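Putative NADPH:quinone reductase (Bacillus thuringiensis, PDB 3GMS) probably reduces quinones with NADPH as a member of the zinc-binding dehydrogenase family. Local coordinates at residues A132-T137 with L164-F170. Numbering follows the deposited sequence.
Sequences AWVTCT and LSQILNF
Leu164 and Leu168, one turn apart on helix 156-168, push their forked ends between Ala132, Trp133, Cys136 and Thr137 of helix 127-139. Each leucine turns one methyl to the indole and the other to the remaining side chains of that helix. CD1 of Leu164 sits against CB of Ala132 at 3.6 Å, whereas its CD2 meets the benzo edge of the Trp133 indole, near the ring plane, 3.7 Å from CE3. In Leu168, CD2 reaches the next stretch of the same ring obliquely, 3.9 Å from CZ3, and CD1 rests against both CB of Cys136 and CG2 of Thr137, the latter 3.6 Å away. Both leucines cross the indole at about a right angle. With CG anti to the backbone N (chi1 178°), Trp133 carries its ring alongside the helix, where CG2 of Thr137 lies over the centre of one face; Thr283, Leu287 and Leu290 of helix 277-292 also touch the Trp133 side chain. The two segments, whose axes cross at -47° and come within 11.5 Å, join the helix that precedes the first strand of the parallel Rossmann-type sheet, 147-150, to the helix of the first beta-alpha-beta crossover, between that strand and 171-176. No hydrogen bond links them. Thr137 is fixed from within its own helix: OG1 donates to Trp133 O at 2.7 Å from above the carbonyl plane, while Thr137 N reaches the same oxygen from the opposite face. Beyond Leu168 the chain leaves the helix at Asn169, which has positive phi, and Phe170 folds back so that its ring lies over CA of Ser165. Cys136 SG approaches this ring obliquely, 3.8 Å from CZ, a sulfur-aromatic contact, and Phe161 packs on Cys136 as well.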
loop_
_atom_site.group_PDB
_atom_site.type_symbol
_atom_site.label_atom_id
_atom_site.label_comp_id
_atom_site.label_asym_id
_atom_site.label_seq_id
_atom_site.Cartn_x
_atom_site.Cartn_y
_atom_site.Cartn_z
ATOM N N ALA A 132 -0.070 0.551 -6.844
ATOM C CA ALA A 132 0.325 -0.242 -8.000
ATOM C C ALA A 132 -0.418 0.253 -9.269
ATOM O O ALA A 132 0.209 0.449 -10.308
ATOM C CB ALA A 132 0.077 -1.759 -7.750
ATOM N N TRP A 133 -1.725 0.489 -9.161
ATOM C CA TRP A 133 -2.549 0.917 -10.300
ATOM C C TRP A 133 -2.148 2.285 -10.853
ATOM O O TRP A 133 -2.021 2.468 -12.086
ATOM C CB TRP A 133 -4.016 0.992 -9.909
ATOM C CG TRP A 133 -4.901 1.490 -11.058
ATOM C CD1 TRP A 133 -5.452 2.730 -11.182
ATOM C CD2 TRP A 133 -5.308 0.749 -12.206
ATOM N NE1 TRP A 133 -6.211 2.800 -12.341
ATOM C CE2 TRP A 133 -6.124 1.603 -12.992
ATOM C CE3 TRP A 133 -5.086 -0.562 -12.641
ATOM C CZ2 TRP A 133 -6.705 1.190 -14.211
ATOM C CZ3 TRP A 133 -5.676 -0.981 -13.852
ATOM C CH2 TRP A 133 -6.475 -0.093 -14.617
ATOM N N VAL A 134 -2.027 3.246 -9.942
ATOM C CA VAL A 134 -1.631 4.603 -10.304
ATOM C C VAL A 134 -0.214 4.692 -10.927
ATOM O O VAL A 134 -0.051 5.312 -11.976
ATOM C CB VAL A 134 -1.888 5.614 -9.165
ATOM C CG1 VAL A 134 -1.340 6.990 -9.524
ATOM C CG2 VAL A 134 -3.397 5.748 -8.914
ATOM N N THR A 135 0.780 4.090 -10.278
ATOM C CA THR A 135 2.161 4.113 -10.804
ATOM C C THR A 135 2.190 3.488 -12.211
ATOM O O THR A 135 2.790 4.065 -13.134
ATOM C CB THR A 135 3.204 3.457 -9.836
ATOM O OG1 THR A 135 2.782 2.122 -9.510
ATOM C CG2 THR A 135 3.350 4.286 -8.493
ATOM N N CYS A 136 1.496 2.356 -12.403
ATOM C CA CYS A 136 1.411 1.715 -13.732
ATOM C C CYS A 136 0.659 2.552 -14.781
ATOM O O CYS A 136 1.118 2.682 -15.918
ATOM C CB CYS A 136 0.790 0.298 -13.662
ATOM S SG CYS A 136 1.907 -0.924 -12.891
ATOM N N THR A 137 -0.469 3.132 -14.422
ATOM C CA THR A 137 -1.318 3.689 -15.459
ATOM C C THR A 137 -1.148 5.187 -15.651
ATOM O O THR A 137 -1.546 5.731 -16.702
ATOM C CB THR A 137 -2.791 3.364 -15.222
ATOM O OG1 THR A 137 -3.259 3.941 -13.985
ATOM C CG2 THR A 137 -3.003 1.830 -15.230
ATOM N N LEU A 164 -0.975 -6.974 -12.439
ATOM C CA LEU A 164 -1.168 -5.851 -13.358
ATOM C C LEU A 164 -0.410 -6.020 -14.698
ATOM O O LEU A 164 -0.878 -5.538 -15.738
ATOM C CB LEU A 164 -0.770 -4.537 -12.695
ATOM C CG LEU A 164 -1.804 -4.077 -11.653
ATOM C CD1 LEU A 164 -1.205 -2.901 -10.874
ATOM C CD2 LEU A 164 -3.132 -3.670 -12.283
ATOM N N SER A 165 0.720 -6.715 -14.676
ATOM C CA SER A 165 1.417 -6.942 -15.962
ATOM C C SER A 165 0.520 -7.712 -16.968
ATOM O O SER A 165 0.566 -7.461 -18.174
ATOM C CB SER A 165 2.769 -7.611 -15.761
ATOM O OG SER A 165 2.659 -8.996 -15.466
ATOM N N GLN A 166 -0.287 -8.642 -16.454
ATOM C CA GLN A 166 -1.210 -9.424 -17.270
ATOM C C GLN A 166 -2.377 -8.589 -17.666
ATOM O O GLN A 166 -2.733 -8.579 -18.846
ATOM C CB GLN A 166 -1.672 -10.696 -16.539
ATOM C CG GLN A 166 -0.472 -11.558 -16.153
ATOM C CD GLN A 166 0.340 -12.017 -17.386
ATOM O OE1 GLN A 166 -0.229 -12.387 -18.410
ATOM N NE2 GLN A 166 1.657 -12.015 -17.269
ATOM N N ILE A 167 -2.940 -7.842 -16.709
ATOM C CA ILE A 167 -4.076 -6.954 -16.986
ATOM C C ILE A 167 -3.744 -5.849 -18.008
ATOM O O ILE A 167 -4.547 -5.550 -18.926
ATOM C CB ILE A 167 -4.628 -6.298 -15.672
ATOM C CG1 ILE A 167 -5.232 -7.367 -14.744
ATOM C CG2 ILE A 167 -5.701 -5.242 -15.994
ATOM C CD1 ILE A 167 -5.348 -6.924 -13.256
ATOM N N LEU A 168 -2.568 -5.257 -17.856
ATOM C CA LEU A 168 -2.185 -4.093 -18.681
ATOM C C LEU A 168 -1.206 -4.440 -19.815
ATOM O O LEU A 168 -0.741 -3.549 -20.542
ATOM C CB LEU A 168 -1.622 -2.962 -17.789
ATOM C CG LEU A 168 -2.574 -2.429 -16.695
ATOM C CD1 LEU A 168 -1.773 -1.551 -15.742
ATOM C CD2 LEU A 168 -3.796 -1.697 -17.244
ATOM N N ASN A 169 -0.911 -5.726 -19.966
ATOM C CA ASN A 169 -0.072 -6.242 -21.072
ATOM C C ASN A 169 1.313 -5.624 -21.145
ATOM O O ASN A 169 1.718 -5.103 -22.184
ATOM C CB ASN A 169 -0.799 -6.073 -22.415
ATOM C CG ASN A 169 -2.175 -6.685 -22.408
ATOM O OD1 ASN A 169 -2.323 -7.901 -22.260
ATOM N ND2 ASN A 169 -3.193 -5.854 -22.580
ATOM N N PHE A 170 2.058 -5.679 -20.046
ATOM C CA PHE A 170 3.442 -5.265 -20.056
ATOM C C PHE A 170 4.220 -6.393 -19.446
ATOM O O PHE A 170 3.627 -7.351 -18.947
ATOM C CB PHE A 170 3.690 -3.921 -19.342
ATOM C CG PHE A 170 3.377 -3.930 -17.853
ATOM C CD1 PHE A 170 4.295 -4.410 -16.929
ATOM C CD2 PHE A 170 2.186 -3.379 -17.399
ATOM C CE1 PHE A 170 4.043 -4.395 -15.565
ATOM C CE2 PHE A 170 1.889 -3.358 -16.053
ATOM C CZ PHE A 170 2.815 -3.853 -15.107
#